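Local coordinates for protein H subunit of photosynthetic reaction center complex (Rhodopseudomonas palustris, PDB 6Z5S) that forms the membrane-anchored H subunit of the photosynthetic reaction centre, which probably supports light-driven electron transfer to quinone, at residues D233-C236 with A237-A241; L190-V193 with P194-L197; A89-P92 with G93-F96; P74-S77 with N78-P81; P119-G122 with L123-P127. One frame throughout, in Å; residues are numbered along the deposited sequence.

Contact 1: D233-C236 with A237-A241; sequences DKIC and AYYGA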
loop_
_atom_site.group_PDB
_atom_site.type_symbol
_atom_site.label_atom_id
_atom_site.label_comp_id
_atom_site.label_asym_id
_atom_site.label_seq_id
_atom_site.Cartn_x
_atom_site.Cartn_y
_atom_site.Cartn_z
ATOM N N ASP D 233 -17.912 -6.916 -27.155
ATOM C CA ASP D 233 -18.735 -5.965 -26.416
ATOM C C ASP D 233 -20.214 -6.216 -26.636
ATOM O O ASP D 233 -21.002 -6.108 -25.698
ATOM C CB ASP D 233 -18.401 -4.515 -26.753
ATOM C CG ASP D 233 -17.306 -3.956 -25.882
ATOM O OD1 ASP D 233 -16.957 -4.597 -24.872
ATOM O OD2 ASP D 233 -16.885 -2.814 -26.126
ATOM N N LYS D 234 -20.619 -6.558 -27.857
ATOM C CA LYS D 234 -22.043 -6.756 -28.102
ATOM C C LYS D 234 -22.589 -7.925 -27.296
ATOM O O LYS D 234 -23.688 -7.840 -26.741
ATOM C CB LYS D 234 -22.299 -6.958 -29.589
ATOM C CG LYS D 234 -22.456 -5.660 -30.325
ATOM C CD LYS D 234 -22.711 -5.878 -31.787
ATOM C CE LYS D 234 -22.668 -4.571 -32.541
ATOM N NZ LYS D 234 -22.743 -4.795 -34.006
ATOM N N ILE D 235 -21.821 -9.006 -27.178
ATOM C CA ILE D 235 -22.291 -10.175 -26.443
ATOM C C ILE D 235 -22.327 -9.888 -24.947
ATOM O O ILE D 235 -23.344 -10.122 -24.277
ATOM C CB ILE D 235 -21.413 -11.393 -26.768
ATOM C CG1 ILE D 235 -21.641 -11.825 -28.211
ATOM C CG2 ILE D 235 -21.719 -12.535 -25.832
ATOM C CD1 ILE D 235 -20.501 -12.605 -28.794
ATOM N N CYS D 236 -21.221 -9.379 -24.398
ATOM C CA CYS D 236 -21.227 -9.053 -22.977
ATOM C C CYS D 236 -22.278 -8.004 -22.646
ATOM O O CYS D 236 -22.842 -8.022 -21.551
ATOM C CB CYS D 236 -19.846 -8.590 -22.522
ATOM S SG CYS D 236 -18.486 -9.637 -23.054
ATOM N N ALA D 237 -22.592 -7.115 -23.585
ATOM C CA ALA D 237 -23.601 -6.098 -23.342
ATOM C C ALA D 237 -25.002 -6.678 -23.404
ATOM O O ALA D 237 -25.871 -6.287 -22.620
ATOM C CB ALA D 237 -23.447 -4.970 -24.356
ATOM N N TYR D 238 -25.245 -7.603 -24.332
ATOM C CA TYR D 238 -26.527 -8.288 -24.353
ATOM C C TYR D 238 -26.766 -9.013 -23.043
ATOM O O TYR D 238 -27.891 -9.042 -22.537
ATOM C CB TYR D 238 -26.586 -9.268 -25.520
ATOM C CG TYR D 238 -27.922 -9.943 -25.659
ATOM C CD1 TYR D 238 -28.924 -9.377 -26.423
ATOM C CD2 TYR D 238 -28.184 -11.140 -25.021
ATOM C CE1 TYR D 238 -30.143 -9.985 -26.549
ATOM C CE2 TYR D 238 -29.402 -11.751 -25.139
ATOM C CZ TYR D 238 -30.377 -11.171 -25.905
ATOM O OH TYR D 238 -31.599 -11.784 -26.028
ATOM N N TYR D 239 -25.720 -9.600 -22.476
ATOM C CA TYR D 239 -25.913 -10.286 -21.205
ATOM C C TYR D 239 -26.010 -9.321 -20.033
ATOM O O TYR D 239 -26.739 -9.593 -19.077
ATOM C CB TYR D 239 -24.795 -11.292 -20.976
ATOM C CG TYR D 239 -24.984 -12.534 -21.798
ATOM C CD1 TYR D 239 -25.826 -13.543 -21.376
ATOM C CD2 TYR D 239 -24.341 -12.684 -23.010
ATOM C CE1 TYR D 239 -26.004 -14.675 -22.134
ATOM C CE2 TYR D 239 -24.511 -13.807 -23.768
ATOM C CZ TYR D 239 -25.344 -14.798 -23.328
ATOM O OH TYR D 239 -25.508 -15.917 -24.098
ATOM N N GLY D 240 -25.300 -8.195 -20.082
ATOM C CA GLY D 240 -25.429 -7.206 -19.032
ATOM C C GLY D 240 -26.762 -6.496 -19.020
ATOM O O GLY D 240 -27.184 -6.019 -17.965
ATOM N N ALA D 241 -27.424 -6.399 -20.171
ATOM C CA ALA D 241 -28.739 -5.772 -20.208
ATOM C C ALA D 241 -29.725 -6.495 -19.309
ATOM O O ALA D 241 -30.591 -5.862 -18.699
ATOM C CB ALA D 241 -29.264 -5.731 -21.639
#

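Contact 2: L190-V193 with P194-L197; sequences LLPV and PFAL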
loop_
_atom_site.group_PDB
_atom_site.type_symbol
_atom_site.label_atom_id
_atom_site.label_comp_id
_atom_site.label_asym_id
_atom_site.label_seq_id
_atom_site.Cartn_x
_atom_site.Cartn_y
_atom_site.Cartn_z
ATOM N N LEU D 190 -22.421 -17.042 -28.440
ATOM C CA LEU D 190 -21.417 -17.064 -27.393
ATOM C C LEU D 190 -22.031 -16.679 -26.057
ATOM O O LEU D 190 -23.008 -15.931 -25.987
ATOM C CB LEU D 190 -20.265 -16.122 -27.730
ATOM C CG LEU D 190 -19.318 -16.648 -28.805
ATOM C CD1 LEU D 190 -18.235 -15.641 -29.084
ATOM C CD2 LEU D 190 -18.721 -17.967 -28.376
ATOM N N LEU D 191 -21.454 -17.215 -24.991
ATOM C CA LEU D 191 -21.879 -16.913 -23.627
ATOM C C LEU D 191 -20.639 -16.628 -22.799
ATOM O O LEU D 191 -19.801 -17.535 -22.622
ATOM C CB LEU D 191 -22.673 -18.076 -23.045
ATOM C CG LEU D 191 -22.790 -18.153 -21.531
ATOM C CD1 LEU D 191 -23.519 -16.949 -20.995
ATOM C CD2 LEU D 191 -23.500 -19.422 -21.145
ATOM N N PRO D 192 -20.460 -15.409 -22.301
ATOM C CA PRO D 192 -19.272 -15.115 -21.500
ATOM C C PRO D 192 -19.253 -15.953 -20.236
ATOM O O PRO D 192 -20.270 -16.118 -19.563
ATOM C CB PRO D 192 -19.413 -13.623 -21.188
ATOM C CG PRO D 192 -20.358 -13.107 -22.200
ATOM C CD PRO D 192 -21.303 -14.222 -22.482
ATOM N N VAL D 193 -18.076 -16.499 -19.926
ATOM C CA VAL D 193 -17.942 -17.352 -18.746
ATOM C C VAL D 193 -18.364 -16.643 -17.464
ATOM O O VAL D 193 -19.092 -17.250 -16.663
ATOM C CB VAL D 193 -16.511 -17.917 -18.663
ATOM C CG1 VAL D 193 -16.296 -18.620 -17.342
ATOM C CG2 VAL D 193 -16.255 -18.865 -19.813
ATOM N N PRO D 194 -17.965 -15.393 -17.201
ATOM C CA PRO D 194 -18.399 -14.750 -15.951
ATOM C C PRO D 194 -19.902 -14.611 -15.821
ATOM O O PRO D 194 -20.397 -14.429 -14.704
ATOM C CB PRO D 194 -17.717 -13.380 -16.009
ATOM C CG PRO D 194 -16.549 -13.587 -16.873
ATOM C CD PRO D 194 -16.999 -14.545 -17.920
ATOM N N PHE D 195 -20.645 -14.691 -16.915
ATOM C CA PHE D 195 -22.094 -14.608 -16.870
ATOM C C PHE D 195 -22.747 -15.970 -16.721
ATOM O O PHE D 195 -23.971 -16.073 -16.837
ATOM C CB PHE D 195 -22.624 -13.919 -18.124
ATOM C CG PHE D 195 -22.555 -12.428 -18.070
ATOM C CD1 PHE D 195 -23.434 -11.713 -17.282
ATOM C CD2 PHE D 195 -21.617 -11.739 -18.809
ATOM C CE1 PHE D 195 -23.378 -10.348 -17.232
ATOM C CE2 PHE D 195 -21.558 -10.369 -18.762
ATOM C CZ PHE D 195 -22.441 -9.674 -17.972
ATOM N N ALA D 196 -21.969 -17.014 -16.473
ATOM C CA ALA D 196 -22.501 -18.360 -16.366
ATOM C C ALA D 196 -21.973 -19.023 -15.107
ATOM O O ALA D 196 -20.847 -18.770 -14.676
ATOM C CB ALA D 196 -22.140 -19.206 -17.587
ATOM N N LEU D 197 -22.801 -19.876 -14.521
ATOM C CA LEU D 197 -22.413 -20.687 -13.373
ATOM C C LEU D 197 -22.126 -22.091 -13.890
ATOM O O LEU D 197 -22.993 -22.965 -13.878
ATOM C CB LEU D 197 -23.489 -20.694 -12.299
ATOM C CG LEU D 197 -23.397 -19.564 -11.274
ATOM C CD1 LEU D 197 -22.069 -19.654 -10.545
ATOM C CD2 LEU D 197 -23.573 -18.197 -11.913
#

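Contact 3: A89-P92 with G93-F96; sequences APWP and GAPF. With 6PL ((4S,7R)-4-hydroxy-N,N,N-trimethyl-9-oxo-7-[(palmitoyloxy)methyl]-3,5,8-trioxa-4-phosphahexacosan-1-aminium 4-oxide), chain B.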
loop_
_atom_site.group_PDB
_atom_site.type_symbol
_atom_site.label_atom_id
_atom_site.label_comp_id
_atom_site.label_asym_id
_atom_site.label_seq_id
_atom_site.Cartn_x
_atom_site.Cartn_y
_atom_site.Cartn_z
ATOM N N ALA D 89 -37.169 13.464 -18.124
ATOM C CA ALA D 89 -37.596 14.746 -17.590
ATOM C C ALA D 89 -36.788 15.837 -18.265
ATOM O O ALA D 89 -35.648 15.592 -18.673
ATOM C CB ALA D 89 -37.408 14.801 -16.071
ATOM N N PRO D 90 -37.341 17.042 -18.405
ATOM C CA PRO D 90 -36.627 18.103 -19.122
ATOM C C PRO D 90 -35.494 18.741 -18.345
ATOM O O PRO D 90 -34.716 19.495 -18.941
ATOM C CB PRO D 90 -37.729 19.128 -19.401
ATOM C CG PRO D 90 -38.723 18.892 -18.334
ATOM C CD PRO D 90 -38.719 17.430 -18.072
ATOM N N TRP D 91 -35.371 18.485 -17.068
ATOM C CA TRP D 91 -34.355 19.206 -16.327
ATOM C C TRP D 91 -33.008 18.513 -16.445
ATOM O O TRP D 91 -32.933 17.334 -16.792
ATOM C CB TRP D 91 -34.764 19.331 -14.864
ATOM C CG TRP D 91 -34.933 18.042 -14.152
ATOM C CD1 TRP D 91 -33.951 17.229 -13.675
ATOM C CD2 TRP D 91 -36.165 17.426 -13.803
ATOM N NE1 TRP D 91 -34.496 16.135 -13.060
ATOM C CE2 TRP D 91 -35.859 16.234 -13.125
ATOM C CE3 TRP D 91 -37.501 17.762 -14.005
ATOM C CZ2 TRP D 91 -36.837 15.380 -12.649
ATOM C CZ3 TRP D 91 -38.469 16.917 -13.528
ATOM C CH2 TRP D 91 -38.136 15.739 -12.858
ATOM N N PRO D 92 -31.920 19.229 -16.175
ATOM C CA PRO D 92 -30.597 18.603 -16.226
ATOM C C PRO D 92 -30.450 17.503 -15.190
ATOM O O PRO D 92 -31.101 17.509 -14.147
ATOM C CB PRO D 92 -29.645 19.766 -15.936
ATOM C CG PRO D 92 -30.487 20.794 -15.297
ATOM C CD PRO D 92 -31.822 20.672 -15.927
ATOM N N GLY D 93 -29.585 16.545 -15.492
ATOM C CA GLY D 93 -29.363 15.436 -14.597
ATOM C C GLY D 93 -30.455 14.396 -14.576
ATOM O O GLY D 93 -30.350 13.434 -13.813
ATOM N N ALA D 94 -31.496 14.552 -15.376
ATOM C CA ALA D 94 -32.556 13.563 -15.396
ATOM C C ALA D 94 -32.076 12.297 -16.098
ATOM O O ALA D 94 -31.303 12.373 -17.054
ATOM C CB ALA D 94 -33.788 14.112 -16.103
ATOM N N PRO D 95 -32.504 11.127 -15.644
ATOM C CA PRO D 95 -32.120 9.890 -16.321
ATOM C C PRO D 95 -32.850 9.740 -17.644
ATOM O O PRO D 95 -33.785 10.470 -17.968
ATOM C CB PRO D 95 -32.531 8.805 -15.327
ATOM C CG PRO D 95 -33.626 9.411 -14.565
ATOM C CD PRO D 95 -33.323 10.871 -14.452
ATOM N N PHE D 96 -32.398 8.772 -18.425
ATOM C CA PHE D 96 -32.985 8.496 -19.721
ATOM C C PHE D 96 -33.750 7.186 -19.675
ATOM O O PHE D 96 -33.484 6.319 -18.843
ATOM C CB PHE D 96 -31.921 8.438 -20.808
ATOM C CG PHE D 96 -31.236 9.738 -21.037
ATOM C CD1 PHE D 96 -30.115 10.077 -20.313
ATOM C CD2 PHE D 96 -31.713 10.624 -21.974
ATOM C CE1 PHE D 96 -29.482 11.274 -20.520
ATOM C CE2 PHE D 96 -31.083 11.823 -22.182
ATOM C CZ PHE D 96 -29.966 12.147 -21.454
HETATM C C22 6PL B . -27.435 19.325 3.124
HETATM C C21 6PL B . -28.502 19.899 2.231
HETATM C C20 6PL B . -28.540 19.298 0.854
HETATM C C19 6PL B . -29.627 19.851 -0.035
HETATM C C18 6PL B . -29.494 21.323 -0.359
HETATM C C17 6PL B . -30.629 21.872 -1.191
HETATM C C16 6PL B . -30.555 23.349 -1.484
HETATM C C15 6PL B . -31.826 23.913 -2.066
HETATM C C14 6PL B . -32.185 23.400 -3.443
HETATM C C13 6PL B . -31.459 24.099 -4.580
HETATM C C12 6PL B . -32.055 23.803 -5.921
HETATM C C11 6PL B . -31.694 22.452 -6.465
HETATM O O11 6PL B . -32.466 21.553 -6.667
HETATM O O3 6PL B . -30.394 22.362 -6.720
HETATM C C3 6PL B . -29.983 21.229 -7.513
HETATM C C2 6PL B . -28.489 21.302 -7.729
HETATM C C1 6PL B . -28.025 20.653 -9.008
HETATM O O3P 6PL B . -28.565 21.321 -10.170
HETATM P P 6PL B . -28.191 20.747 -11.619
HETATM O O1P 6PL B . -28.859 21.612 -12.647
HETATM O O2P 6PL B . -26.706 20.541 -11.679
HETATM O O4P 6PL B . -28.877 19.294 -11.628
HETATM C C4 6PL B . -30.327 19.161 -11.697
HETATM C C5 6PL B . -30.980 19.327 -10.348
HETATM N N 6PL B . -32.417 18.858 -10.237
HETATM C C7 6PL B . -33.282 19.606 -11.186
HETATM C C8 6PL B . -32.502 17.413 -10.554
HETATM C C6 6PL B . -32.916 19.076 -8.854
HETATM O O2 6PL B . -27.775 20.591 -6.683
HETATM C C31 6PL B . -27.482 21.245 -5.554
HETATM O O31 6PL B . -28.310 21.801 -4.883
HETATM C C32 6PL B . -26.000 21.241 -5.321
HETATM C C33 6PL B . -25.608 20.852 -3.939
HETATM C C34 6PL B . -25.988 21.904 -2.920
HETATM C C35 6PL B . -25.519 21.597 -1.528
HETATM C C36 6PL B . -24.045 21.316 -1.429
HETATM C C37 6PL B . -23.514 21.316 -0.021
HETATM C C38 6PL B . -22.028 21.105 0.069
HETATM C C39 6PL B . -21.225 21.984 -0.856
HETATM C C40 6PL B . -19.745 21.700 -0.846
#

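Contact 4: P74-S77 with N78-P81; sequences PSTS and NDRP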
loop_
_atom_site.group_PDB
_atom_site.type_symbol
_atom_site.label_atom_id
_atom_site.label_comp_id
_atom_site.label_asym_id
_atom_site.label_seq_id
_atom_site.Cartn_x
_atom_site.Cartn_y
_atom_site.Cartn_z
ATOM N N PRO D 74 -7.987 10.375 -27.531
ATOM C CA PRO D 74 -9.253 9.689 -27.253
ATOM C C PRO D 74 -9.835 8.895 -28.416
ATOM O O PRO D 74 -9.670 9.271 -29.572
ATOM C CB PRO D 74 -10.187 10.843 -26.893
ATOM C CG PRO D 74 -9.602 12.011 -27.556
ATOM C CD PRO D 74 -8.139 11.831 -27.413
ATOM N N SER D 75 -10.510 7.794 -28.096
ATOM C CA SER D 75 -11.175 6.963 -29.096
ATOM C C SER D 75 -12.601 7.468 -29.301
ATOM O O SER D 75 -13.583 6.880 -28.851
ATOM C CB SER D 75 -11.156 5.503 -28.670
ATOM O OG SER D 75 -9.834 5.024 -28.540
ATOM N N THR D 76 -12.698 8.591 -30.010
ATOM C CA THR D 76 -13.987 9.253 -30.163
ATOM C C THR D 76 -14.953 8.431 -31.007
ATOM O O THR D 76 -16.170 8.540 -30.834
ATOM C CB THR D 76 -13.783 10.637 -30.767
ATOM O OG1 THR D 76 -12.824 11.352 -29.982
ATOM C CG2 THR D 76 -15.081 11.417 -30.769
ATOM N N SER D 77 -14.439 7.593 -31.906
ATOM C CA SER D 77 -15.315 6.752 -32.707
ATOM C C SER D 77 -15.968 5.640 -31.903
ATOM O O SER D 77 -16.893 5.000 -32.409
ATOM C CB SER D 77 -14.539 6.145 -33.871
ATOM O OG SER D 77 -13.536 5.263 -33.406
ATOM N N ASN D 78 -15.524 5.396 -30.676
ATOM C CA ASN D 78 -16.095 4.357 -29.835
ATOM C C ASN D 78 -17.264 4.851 -28.999
ATOM O O ASN D 78 -17.862 4.056 -28.270
ATOM C CB ASN D 78 -15.024 3.780 -28.907
ATOM C CG ASN D 78 -13.928 3.066 -29.660
ATOM O OD1 ASN D 78 -13.706 3.319 -30.838
ATOM N ND2 ASN D 78 -13.238 2.166 -28.981
ATOM N N ASP D 79 -17.616 6.133 -29.101
ATOM C CA ASP D 79 -18.506 6.736 -28.117
ATOM C C ASP D 79 -19.944 6.264 -28.258
ATOM O O ASP D 79 -20.641 6.130 -27.248
ATOM C CB ASP D 79 -18.454 8.253 -28.225
ATOM C CG ASP D 79 -17.174 8.827 -27.687
ATOM O OD1 ASP D 79 -16.334 8.049 -27.198
ATOM O OD2 ASP D 79 -17.007 10.059 -27.750
ATOM N N ARG D 80 -20.406 6.013 -29.485
ATOM C CA ARG D 80 -21.824 5.812 -29.762
ATOM C C ARG D 80 -22.624 6.946 -29.138
ATOM O O ARG D 80 -23.373 6.721 -28.181
ATOM C CB ARG D 80 -22.320 4.468 -29.229
ATOM C CG ARG D 80 -21.769 3.264 -29.943
ATOM C CD ARG D 80 -22.361 1.994 -29.373
ATOM N NE ARG D 80 -23.747 1.800 -29.772
ATOM C CZ ARG D 80 -24.720 1.438 -28.947
ATOM N NH1 ARG D 80 -25.947 1.284 -29.407
ATOM N NH2 ARG D 80 -24.467 1.239 -27.665
ATOM N N PRO D 81 -22.485 8.164 -29.636
ATOM C CA PRO D 81 -23.103 9.314 -28.967
ATOM C C PRO D 81 -24.618 9.267 -28.953
ATOM O O PRO D 81 -25.235 9.385 -27.893
ATOM C CB PRO D 81 -22.600 10.506 -29.789
ATOM C CG PRO D 81 -21.445 9.987 -30.564
ATOM C CD PRO D 81 -21.739 8.564 -30.834
#

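Contact 5: P119-G122 with L123-P127; sequences PELG and LDNLP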
loop_
_atom_site.group_PDB
_atom_site.type_symbol
_atom_site.label_atom_id
_atom_site.label_comp_id
_atom_site.label_asym_id
_atom_site.label_seq_id
_atom_site.Cartn_x
_atom_site.Cartn_y
_atom_site.Cartn_z
ATOM N N PRO D 119 -10.605 -9.043 -34.513
ATOM C CA PRO D 119 -10.188 -9.705 -33.274
ATOM C C PRO D 119 -8.860 -9.173 -32.764
ATOM O O PRO D 119 -8.118 -8.490 -33.468
ATOM C CB PRO D 119 -10.073 -11.175 -33.684
ATOM C CG PRO D 119 -9.892 -11.141 -35.148
ATOM C CD PRO D 119 -10.707 -9.995 -35.626
ATOM N N GLU D 120 -8.573 -9.497 -31.507
ATOM C CA GLU D 120 -7.271 -9.203 -30.926
ATOM C C GLU D 120 -6.255 -10.215 -31.430
ATOM O O GLU D 120 -6.496 -11.423 -31.375
ATOM C CB GLU D 120 -7.333 -9.246 -29.404
ATOM C CG GLU D 120 -8.427 -8.416 -28.793
ATOM C CD GLU D 120 -8.284 -8.307 -27.290
ATOM O OE1 GLU D 120 -7.135 -8.342 -26.800
ATOM O OE2 GLU D 120 -9.315 -8.184 -26.597
ATOM N N LEU D 121 -5.114 -9.726 -31.903
ATOM C CA LEU D 121 -4.132 -10.584 -32.548
ATOM C C LEU D 121 -3.016 -11.037 -31.621
ATOM O O LEU D 121 -2.209 -11.879 -32.022
ATOM C CB LEU D 121 -3.533 -9.870 -33.758
ATOM C CG LEU D 121 -4.573 -9.441 -34.787
ATOM C CD1 LEU D 121 -3.893 -8.970 -36.050
ATOM C CD2 LEU D 121 -5.532 -10.576 -35.082
ATOM N N GLY D 122 -2.947 -10.512 -30.406
ATOM C CA GLY D 122 -1.955 -10.978 -29.460
ATOM C C GLY D 122 -0.524 -10.732 -29.885
ATOM O O GLY D 122 -0.075 -9.583 -29.926
ATOM N N LEU D 123 0.206 -11.792 -30.193
ATOM C CA LEU D 123 1.613 -11.611 -30.523
ATOM C C LEU D 123 2.019 -12.250 -31.839
ATOM O O LEU D 123 2.823 -11.671 -32.569
ATOM C CB LEU D 123 2.483 -12.161 -29.395
ATOM C CG LEU D 123 3.915 -11.645 -29.405
ATOM C CD1 LEU D 123 3.926 -10.144 -29.593
ATOM C CD2 LEU D 123 4.606 -12.023 -28.120
ATOM N N ASP D 124 1.489 -13.426 -32.161
ATOM C CA ASP D 124 1.791 -14.089 -33.419
ATOM C C ASP D 124 0.824 -13.705 -34.526
ATOM O O ASP D 124 0.675 -14.457 -35.495
ATOM C CB ASP D 124 1.794 -15.604 -33.229
ATOM C CG ASP D 124 0.672 -16.077 -32.337
ATOM O OD1 ASP D 124 -0.047 -15.219 -31.783
ATOM O OD2 ASP D 124 0.507 -17.306 -32.188
ATOM N N ASN D 125 0.156 -12.559 -34.395
ATOM C CA ASN D 125 -0.758 -12.050 -35.413
ATOM C C ASN D 125 -1.880 -13.042 -35.703
ATOM O O ASN D 125 -2.299 -13.219 -36.847
ATOM C CB ASN D 125 -0.003 -11.685 -36.690
ATOM C CG ASN D 125 0.848 -10.451 -36.519
ATOM O OD1 ASN D 125 0.409 -9.457 -35.943
ATOM N ND2 ASN D 125 2.081 -10.510 -37.002
ATOM N N LEU D 126 -2.364 -13.698 -34.659
ATOM C CA LEU D 126 -3.500 -14.595 -34.761
ATOM C C LEU D 126 -4.501 -14.257 -33.671
ATOM O O LEU D 126 -4.116 -13.795 -32.596
ATOM C CB LEU D 126 -3.063 -16.057 -34.622
ATOM C CG LEU D 126 -2.104 -16.547 -35.700
ATOM C CD1 LEU D 126 -1.657 -17.962 -35.398
ATOM C CD2 LEU D 126 -2.748 -16.462 -37.069
ATOM N N PRO D 127 -5.788 -14.471 -33.919
ATOM C CA PRO D 127 -6.786 -14.213 -32.876
ATOM C C PRO D 127 -6.477 -15.003 -31.615
ATOM O O PRO D 127 -6.143 -16.187 -31.670
ATOM C CB PRO D 127 -8.095 -14.662 -33.525
ATOM C CG PRO D 127 -7.847 -14.515 -34.979
ATOM C CD PRO D 127 -6.412 -14.870 -35.188
#

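Contact 1: D233-C236 with A237-A241
Asp-233 to Gly-240 wind as regular alpha-helix, within helix 229-245, and four consecutive bonds from residue i+4 back to residue i join the two halves. Ala-237 N donates to Asp-233 O at 2.8 Å, and Tyr-238 N to Lys-234 O at 2.9 Å. Tyr-239 N reaches Ile-235 O at 3.0 Å, and Gly-240 N reaches Cys-236 O at 2.9 Å. The main side-chain contact is between Ile-235 and Tyr-239. The two lie side by side and point the same way. Ile-235 CG2 touches Tyr-239 CE2 at 3.7 Å. With CG anti to its own carbonyl carbon (chi1 -77°), the Tyr-239 ring also brings an edge to the Ile-235 carbonyl oxygen. Its hydroxyl is hydrogen-bonded to Leu-190 O, on strand 188-192. A leucine in place of Tyr-239 would probably leave Leu-190 O without this hydroxyl and Ile-235 CG2 without the ring beside it. Tyr-238 leaves the helix in another direction, and its OH bonds to Gln-214 O. Asp-233 OD2 bonds to the backbone of a neighbouring protein chain. The chemistry is therefore mixed: the helix satisfies its own amides, while polar tips fasten this buried segment to its surroundings.

Contact 2: L190-V193 with P194-L197
Val-193 and Pro-194 meet at the point where strand 188-192 gives way to a short 3-10 turn. The side chains of Val-193 and Pro-194 cross at about a right angle, with Pro-194 CD 3.5 Å from Val-193 CB. Pro-194 has no N-H to give, and the backbone bonding across the turn begins one residue later. Phe-195 N donates to Pro-192 O at 3.0 Å. This is an i+3 to i bond, as expected of a 3-10 turn. The Phe-195 CG sits beside its backbone N (chi1 -81°), which presents a ring edge to Pro-192. Phe-195 CD2 lies 3.8 Å from Pro-192 CB, and that CB lies in the plane of the ring. Ala-196 N makes the second bond of the turn, to Val-193 O at 2.9 Å with an N-H...O angle of 155°. The Ala-196 methyl faces back to the strand and packs on Leu-191, with CB 3.8 Å from Leu-191 CD2. Val-207 touches both of these side chains. Pro-194 and Phe-195 each pack on a basic side chain of another protein chain. The side-chain contacts across the turn are all apolar, and the polar links are backbone bonds. The end of this PRC-barrel strand is thus turned by two backbone hydrogen bonds and covered by proline, phenylalanine, leucine and alanine carbons.

Contact 3: A89-P92 with G93-F96
Trp-91 and Ala-94 are the two ends of a tight turn. One hydrogen bond spans it: Ala-94 N donates to Trp-91 O, and at 3.4 Å it is weak. The apolar contacts gather round the Ala-94 methyl. Ala-94 CB sits over a face of the indole in a CH-pi contact, 4.1 Å from the centroid of the Trp-91 five-membered ring and 26° off its normal. Ala-89 CB lies above the same face, offset toward the rim, and meets Ala-94 CB at 3.7 Å. The two methyls thus share one side of the ring. Trp-91 holds its CG between the backbone N and the carbonyl carbon (chi1 61°), which folds the indole back over the turn. The lipid 6PL supplies the third kind of contact. Its choline methyls come from the other side of the indole plane, and 6PL C8 approaches Trp-91 CD1 obliquely at 3.4 Å. The lipid phosphate passes beside the next residue, with 6PL O1P 3.2 Å from Pro-92 CG. Polar bonds to this lipid come from another protein chain. Gly-93 makes a backbone bond to a neighbouring protein chain, so the loop also lies at a subunit boundary. The whole is a type II beta turn from Trp-91 to Ala-94. Pro-92 and Gly-93 fill its two central positions, and Gly-93 has the positive phi (75°) usual for the second of them.

Contact 4: P74-S77 with N78-P81
Asn-78 is the residue most covered here, and it touches both Ser-75 and Ser-77. Its backbone N donates to Ser-75 O at 3.0 Å. Its amide carbon rests on the Ser-75 side chain, with Asn-78 CG 3.8 Å from Ser-75 CB. Ser-77 contributes a hydroxyl. OG is placed between its backbone N and carbonyl carbon (chi1 65°), which brings it to the neighbouring amide. Ser-77 OG donates to Asn-78 OD1 at 3.2 Å, in the carbonyl plane. The other end of that amide, Asn-78 ND2, bonds to the backbone of another protein chain, so both ends fix its rotation. A valine in place of Asn-78 would probably leave Ser-77 OG without this acceptor and cut the tie to the neighbouring chain. Asp-79 N bonds to Thr-76 O at 3.3 Å. Its carboxylate serves the subunit boundary: OD1 forms a salt bridge with a basic side chain of one neighbouring protein chain, and OD2 bonds to a polar side chain of a second. The two i+3 to i backbone bonds are those of a short 3-10 turn, and an inverse gamma turn centred on Ser-75 leads into it.

Contact 5: P119-G122 with L123-P127
Leu-121 and Leu-126 close a hairpin-like loop without regular strands, in the connection between helix 102-105 and strand 129-131. Leu-126 N donates to Leu-121 O at 3.2 Å, a weak bond. The two arms are drawn together where the CA atoms of Leu-121 and Pro-127 are 4.5 Å apart. Two CA-H...O contacts add to this. Leu-121 CA makes a bent contact to Leu-126 O, and Pro-127 CA makes a straighter one to Glu-120 O at 3.2 Å, with 156° at the hydrogen. The chain reverses through Gly-122 and Asn-125, which both have positive phi. The Leu-121 side chain, its CG anti to its carbonyl carbon (chi1 -58°), lies along the returning arm. Leu-121 CB is 3.9 Å from Asn-125 CA, while CD2 approaches Pro-127 CD at 4.4 Å. The polar tips have their partners outside the two segments. Asp-124 OD1 makes a salt bridge with Arg-170 NH1, and Asn-125 OD1 accepts a bond from Arg-66 NH2. Two arginines of the same chain thus hold the bend from outside. Glu-120 OE2 forms a salt bridge with a basic side chain of a neighbouring protein chain. Leu-123, at the bend, packs on an aromatic side chain of that same chain. At the base the rings of Pro-119 and Pro-127 lie side by side and point the same way, and Pro-119 CG meets Pro-127 CG at 3.9 Å.

Contacts 1 to 4 are mostly buried, while contact 5 lies at the surface. Contacts 1 and 2 touch, so helix 229-245 and the end of strand 188-192 share one packed region, with Tyr-239 CD2 3.4 Å from Pro-192 CD. The other three are separate loops. Contacts 3 and 5 are farthest apart, with centres about 43 Å from each other. Contact 1 pairs helix backbone bonds with tyrosine hydroxyls bonded to backbone carbonyls. Contact 2 is apolar apart from its backbone; contact 3 sets an indole against a lipid head group. Contact 4 directs Asn-78 ND2 and the Asp-79 carboxylate to neighbouring subunits. Contact 5 joins its arms by weak backbone contacts and prolines, with its own chain's arginines at its polar tips.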